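Local structure of IPT/TIG domain-containing protein BACOVA_02650 (Bacteroides ovatus, 5E7H) at residues A[90-101]-A[135-146]. The protein binds polysaccharide at the cell surface and probably captures xyloglucan there before its transport into the periplasm for degradation. Numbering follows the deposited sequence.
With NA (sodium ion), chain I; FMT (formic acid), chain F.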
loop_
_atom_site.group_PDB
_atom_site.type_symbol
_atom_site.label_atom_id
_atom_site.label_comp_id
_atom_site.label_asym_id
_atom_site.label_seq_id
_atom_site.Cartn_x
_atom_site.Cartn_y
_atom_site.Cartn_z
ATOM N N ILE A 90 6.375 3.513 -7.588
ATOM C CA ILE A 90 7.813 3.678 -7.704
ATOM C C ILE A 90 8.557 2.331 -7.689
ATOM O O ILE A 90 9.717 2.276 -8.072
ATOM C CB ILE A 90 8.358 4.595 -6.582
ATOM C CG1 ILE A 90 8.097 4.027 -5.189
ATOM C CG2 ILE A 90 7.750 6.007 -6.731
ATOM C CD1 ILE A 90 8.877 4.694 -4.105
ATOM N N LEU A 91 7.891 1.258 -7.258
ATOM C CA LEU A 91 8.535 -0.052 -7.151
ATOM C C LEU A 91 7.466 -1.139 -7.078
ATOM O O LEU A 91 6.704 -1.171 -6.114
ATOM C CB LEU A 91 9.460 -0.122 -5.927
ATOM C CG LEU A 91 10.172 -1.454 -5.696
ATOM C CD1 LEU A 91 11.107 -1.808 -6.804
ATOM C CD2 LEU A 91 10.928 -1.367 -4.390
ATOM N N ASN A 92 7.425 -2.019 -8.078
ATOM C CA ASN A 92 6.507 -3.173 -8.017
ATOM C C ASN A 92 7.152 -4.515 -8.367
ATOM O O ASN A 92 6.457 -5.527 -8.340
ATOM C CB ASN A 92 5.275 -2.936 -8.912
ATOM C CG ASN A 92 5.602 -2.869 -10.382
ATOM O OD1 ASN A 92 6.678 -3.244 -10.833
ATOM N ND2 ASN A 92 4.621 -2.431 -11.168
ATOM N N TYR A 93 8.448 -4.508 -8.659
ATOM C CA TYR A 93 9.218 -5.728 -8.961
ATOM C C TYR A 93 8.706 -6.437 -10.220
ATOM O O TYR A 93 9.029 -7.621 -10.465
ATOM C CB TYR A 93 9.203 -6.663 -7.752
ATOM C CG TYR A 93 9.882 -6.055 -6.536
ATOM C CD1 TYR A 93 11.262 -5.869 -6.519
ATOM C CD2 TYR A 93 9.159 -5.703 -5.424
ATOM C CE1 TYR A 93 11.908 -5.322 -5.417
ATOM C CE2 TYR A 93 9.791 -5.123 -4.307
ATOM C CZ TYR A 93 11.168 -4.961 -4.310
ATOM O OH TYR A 93 11.808 -4.431 -3.200
ATOM N N ASP A 94 7.948 -5.713 -11.036
ATOM C CA ASP A 94 7.459 -6.219 -12.329
ATOM C C ASP A 94 7.586 -5.191 -13.425
ATOM O O ASP A 94 6.650 -4.944 -14.180
ATOM C CB ASP A 94 6.014 -6.613 -12.248
ATOM C CG ASP A 94 5.823 -7.974 -11.622
ATOM O OD1 ASP A 94 6.636 -8.896 -11.875
ATOM O OD2 ASP A 94 4.863 -8.054 -10.902
ATOM N N GLY A 95 8.749 -4.609 -13.539
ATOM C CA GLY A 95 8.918 -3.593 -14.561
ATOM C C GLY A 95 8.896 -2.157 -14.078
ATOM O O GLY A 95 9.318 -1.297 -14.840
ATOM N N ILE A 96 8.423 -1.882 -12.862
ATOM C CA ILE A 96 8.709 -0.573 -12.264
ATOM C C ILE A 96 9.686 -0.773 -11.106
ATOM O O ILE A 96 9.363 -1.385 -10.092
ATOM C CB ILE A 96 7.453 0.150 -11.759
ATOM C CG1 ILE A 96 6.454 0.329 -12.902
ATOM C CG2 ILE A 96 7.825 1.508 -11.151
ATOM C CD1 ILE A 96 5.131 0.906 -12.472
ATOM N N GLY A 97 10.896 -0.258 -11.271
ATOM C CA GLY A 97 11.920 -0.471 -10.273
ATOM C C GLY A 97 12.484 -1.879 -10.336
ATOM O O GLY A 97 12.068 -2.727 -11.151
ATOM N N SER A 98 13.454 -2.158 -9.474
ATOM C CA SER A 98 14.054 -3.484 -9.450
ATOM C C SER A 98 14.836 -3.729 -8.176
ATOM O O SER A 98 15.403 -2.822 -7.577
ATOM C CB SER A 98 14.962 -3.679 -10.656
ATOM O OG SER A 98 15.993 -2.721 -10.686
ATOM N N HIS A 99 14.857 -4.983 -7.779
ATOM C CA HIS A 99 15.722 -5.454 -6.719
ATOM C C HIS A 99 17.179 -5.490 -7.173
ATOM O O HIS A 99 17.473 -5.954 -8.275
ATOM C CB HIS A 99 15.263 -6.853 -6.305
ATOM C CG HIS A 99 16.153 -7.522 -5.318
ATOM N ND1 HIS A 99 16.090 -7.268 -3.964
ATOM C CD2 HIS A 99 17.086 -8.488 -5.480
ATOM C CE1 HIS A 99 16.976 -8.027 -3.342
ATOM N NE2 HIS A 99 17.588 -8.782 -4.239
ATOM N N VAL A 100 18.095 -4.994 -6.344
ATOM C CA VAL A 100 19.522 -5.079 -6.646
ATOM C C VAL A 100 20.208 -6.187 -5.842
ATOM O O VAL A 100 20.876 -7.051 -6.416
ATOM C CB VAL A 100 20.240 -3.738 -6.369
ATOM C CG1 VAL A 100 21.709 -3.787 -6.829
ATOM C CG2 VAL A 100 19.484 -2.601 -7.061
ATOM N N TRP A 101 20.059 -6.155 -4.522
ATOM C CA TRP A 101 20.713 -7.142 -3.653
ATOM C C TRP A 101 19.977 -7.230 -2.315
ATOM O O TRP A 101 19.212 -6.343 -1.954
ATOM C CB TRP A 101 22.208 -6.821 -3.442
ATOM C CG TRP A 101 22.514 -5.548 -2.707
ATOM C CD1 TRP A 101 22.838 -4.344 -3.265
ATOM C CD2 TRP A 101 22.528 -5.341 -1.283
ATOM N NE1 TRP A 101 23.050 -3.407 -2.285
ATOM C CE2 TRP A 101 22.866 -3.991 -1.062
ATOM C CE3 TRP A 101 22.289 -6.166 -0.178
ATOM C CZ2 TRP A 101 22.967 -3.444 0.215
ATOM C CZ3 TRP A 101 22.401 -5.622 1.087
ATOM C CH2 TRP A 101 22.717 -4.276 1.273
ATOM N N TRP A 135 21.038 -7.420 11.640
ATOM C CA TRP A 135 21.203 -7.537 10.194
ATOM C C TRP A 135 20.712 -8.913 9.781
ATOM O O TRP A 135 21.340 -9.921 10.099
ATOM C CB TRP A 135 22.671 -7.326 9.771
ATOM C CG TRP A 135 22.845 -7.406 8.275
ATOM C CD1 TRP A 135 23.318 -8.465 7.563
ATOM C CD2 TRP A 135 22.518 -6.392 7.317
ATOM N NE1 TRP A 135 23.307 -8.177 6.217
ATOM C CE2 TRP A 135 22.825 -6.908 6.041
ATOM C CE3 TRP A 135 21.997 -5.105 7.414
ATOM C CZ2 TRP A 135 22.637 -6.170 4.872
ATOM C CZ3 TRP A 135 21.797 -4.372 6.242
ATOM C CH2 TRP A 135 22.119 -4.917 4.990
ATOM N N TRP A 136 19.576 -8.949 9.098
ATOM C CA TRP A 136 18.923 -10.218 8.803
ATOM C C TRP A 136 18.496 -10.272 7.341
ATOM O O TRP A 136 19.309 -10.673 6.492
ATOM C CB TRP A 136 17.754 -10.439 9.759
ATOM C CG TRP A 136 17.016 -11.717 9.493
ATOM C CD1 TRP A 136 17.547 -12.957 9.322
ATOM C CD2 TRP A 136 15.608 -11.857 9.357
ATOM N NE1 TRP A 136 16.542 -13.871 9.081
ATOM C CE2 TRP A 136 15.343 -13.219 9.104
ATOM C CE3 TRP A 136 14.540 -10.959 9.408
ATOM C CZ2 TRP A 136 14.048 -13.707 8.914
ATOM C CZ3 TRP A 136 13.253 -11.446 9.221
ATOM C CH2 TRP A 136 13.024 -12.806 8.971
ATOM N N LYS A 137 17.281 -9.835 7.025
ATOM C CA LYS A 137 16.767 -9.923 5.661
ATOM C C LYS A 137 16.389 -8.548 5.176
ATOM O O LYS A 137 15.946 -7.689 5.951
ATOM C CB LYS A 137 15.574 -10.902 5.571
ATOM C CG LYS A 137 16.033 -12.353 5.678
ATOM C CD LYS A 137 14.980 -13.391 5.323
ATOM C CE LYS A 137 15.608 -14.777 5.414
ATOM N NZ LYS A 137 14.669 -15.824 4.924
ATOM N N GLN A 138 16.578 -8.321 3.880
ATOM C CA GLN A 138 16.395 -6.985 3.332
ATOM C C GLN A 138 16.363 -7.016 1.812
ATOM O O GLN A 138 16.780 -7.992 1.188
ATOM C CB GLN A 138 17.526 -6.059 3.822
ATOM C CG GLN A 138 18.940 -6.443 3.337
ATOM C CD GLN A 138 19.494 -7.722 3.940
ATOM O OE1 GLN A 138 19.955 -8.616 3.220
ATOM N NE2 GLN A 138 19.542 -7.784 5.262
ATOM N N SER A 139 15.869 -5.934 1.230
ATOM C CA SER A 139 16.003 -5.686 -0.199
ATOM C C SER A 139 16.494 -4.270 -0.425
ATOM O O SER A 139 15.841 -3.316 -0.001
ATOM C CB SER A 139 14.683 -5.898 -0.911
ATOM O OG SER A 139 14.756 -5.457 -2.257
ATOM N N TYR A 140 17.651 -4.163 -1.072
ATOM C CA TYR A 140 18.162 -2.905 -1.607
ATOM C C TYR A 140 17.680 -2.850 -3.043
ATOM O O TYR A 140 18.083 -3.677 -3.862
ATOM C CB TYR A 140 19.687 -2.856 -1.515
ATOM C CG TYR A 140 20.323 -1.538 -1.934
ATOM C CD1 TYR A 140 20.275 -1.111 -3.251
ATOM C CD2 TYR A 140 21.016 -0.770 -1.013
ATOM C CE1 TYR A 140 20.877 0.087 -3.635
ATOM C CE2 TYR A 140 21.624 0.422 -1.393
ATOM C CZ TYR A 140 21.545 0.826 -2.698
ATOM O OH TYR A 140 22.141 2.018 -3.088
ATOM N N SER A 141 16.810 -1.888 -3.342
ATOM C CA SER A 141 16.199 -1.785 -4.663
ATOM C C SER A 141 16.461 -0.438 -5.311
ATOM O O SER A 141 16.937 0.492 -4.664
ATOM C CB SER A 141 14.675 -2.015 -4.564
ATOM O OG SER A 141 14.371 -3.350 -4.209
ATOM N N ASN A 142 16.181 -0.366 -6.610
ATOM C CA ASN A 142 16.189 0.877 -7.367
ATOM C C ASN A 142 14.747 1.224 -7.663
ATOM O O ASN A 142 13.998 0.409 -8.203
ATOM C CB ASN A 142 16.980 0.753 -8.668
ATOM C CG ASN A 142 18.471 0.965 -8.469
ATOM O OD1 ASN A 142 18.899 1.904 -7.799
ATOM N ND2 ASN A 142 19.257 0.092 -9.043
ATOM N N ALA A 143 14.347 2.412 -7.237
ATOM C CA ALA A 143 13.026 2.929 -7.490
ATOM C C ALA A 143 13.010 3.665 -8.814
ATOM O O ALA A 143 14.040 4.144 -9.299
ATOM C CB ALA A 143 12.625 3.852 -6.378
ATOM N N GLN A 144 11.821 3.782 -9.384
ATOM C CA GLN A 144 11.552 4.718 -10.465
ATOM C C GLN A 144 10.731 5.841 -9.870
ATOM O O GLN A 144 9.539 5.673 -9.616
ATOM C CB GLN A 144 10.811 4.026 -11.601
ATOM C CG GLN A 144 10.490 4.929 -12.766
ATOM C CD GLN A 144 9.685 4.219 -13.831
ATOM O OE1 GLN A 144 8.692 4.751 -14.329
ATOM N NE2 GLN A 144 10.101 3.005 -14.180
ATOM N N TRP A 145 11.371 6.969 -9.552
ATOM C CA TRP A 145 10.641 8.021 -8.833
ATOM C C TRP A 145 9.523 8.557 -9.716
ATOM O O TRP A 145 9.604 8.517 -10.943
ATOM C CB TRP A 145 11.581 9.156 -8.389
ATOM C CG TRP A 145 12.747 8.700 -7.520
ATOM C CD1 TRP A 145 14.060 8.920 -7.786
ATOM C CD2 TRP A 145 12.710 7.955 -6.284
ATOM N NE1 TRP A 145 14.848 8.372 -6.808
ATOM C CE2 TRP A 145 14.053 7.771 -5.874
ATOM C CE3 TRP A 145 11.692 7.443 -5.470
ATOM C CZ2 TRP A 145 14.396 7.078 -4.709
ATOM C CZ3 TRP A 145 12.037 6.756 -4.313
ATOM C CH2 TRP A 145 13.387 6.577 -3.948
ATOM N N VAL A 146 8.484 9.077 -9.067
ATOM C CA VAL A 146 7.327 9.623 -9.777
ATOM C C VAL A 146 7.778 10.814 -10.617
ATOM O O VAL A 146 8.547 11.665 -10.168
ATOM C CB VAL A 146 6.208 10.045 -8.793
ATOM C CG1 VAL A 146 4.991 10.550 -9.555
ATOM C CG2 VAL A 146 5.831 8.882 -7.890
HETATM NA NA NA I . 3.864 -6.503 -8.157
HETATM C C FMT F . 3.317 -3.008 -14.361
HETATM O O1 FMT F . 2.602 -3.986 -14.003
HETATM O O2 FMT F . 4.571 -3.069 -14.244
HETATM O O HOH W 1 9.113 1.445 -16.307
HETATM O O HOH W 2 11.672 1.089 -13.741
HETATM O O HOH W 3 2.040 -4.776 -8.904
#
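Y140 O is gripped by two backbone donors in its carbonyl plane, V100 N at 2.8 Å and W101 N at 3.2 Å, the signature of a classic beta bulge. It interrupts the antiparallel pairing of strand 98-101, an edge strand, with strand 133-142 in a sheet of the domain assigned to xyloglucan binding. At the bulge, W101 lays its five-membered ring over the CB of Y140, a CH-pi contact 3.5 Å from atom to ring centroid. Y140 CG, anti to its own backbone N (chi1 -175°), brings the tyrosine ring near parallel to the indole but slid apart, with W101 NE1 over one face toward the rim. The far edge of that indole meets W135 edge to edge. On the other side of the sheet, small serines suit the interior: H99 ND1 and S139 OG share a hydrogen bond of 2.8 Å, while Y93 OH donates to S141 OG. The loop leading into the strand is shaped by N92, whose OD1 accepts from D94 N (an Asx turn) and from I96 N, on opposite faces of the amide; an alanine here would probably leave both N-H groups without their acceptor and loosen the turn, whose N92 O binds sodium along with N119, T121 and D253. G97 suits its place twice over: its phi is positive, and a CB would also clash with N142 O and L91 CD1. I90 CG2 lies 3.6 Å from V146 CG2.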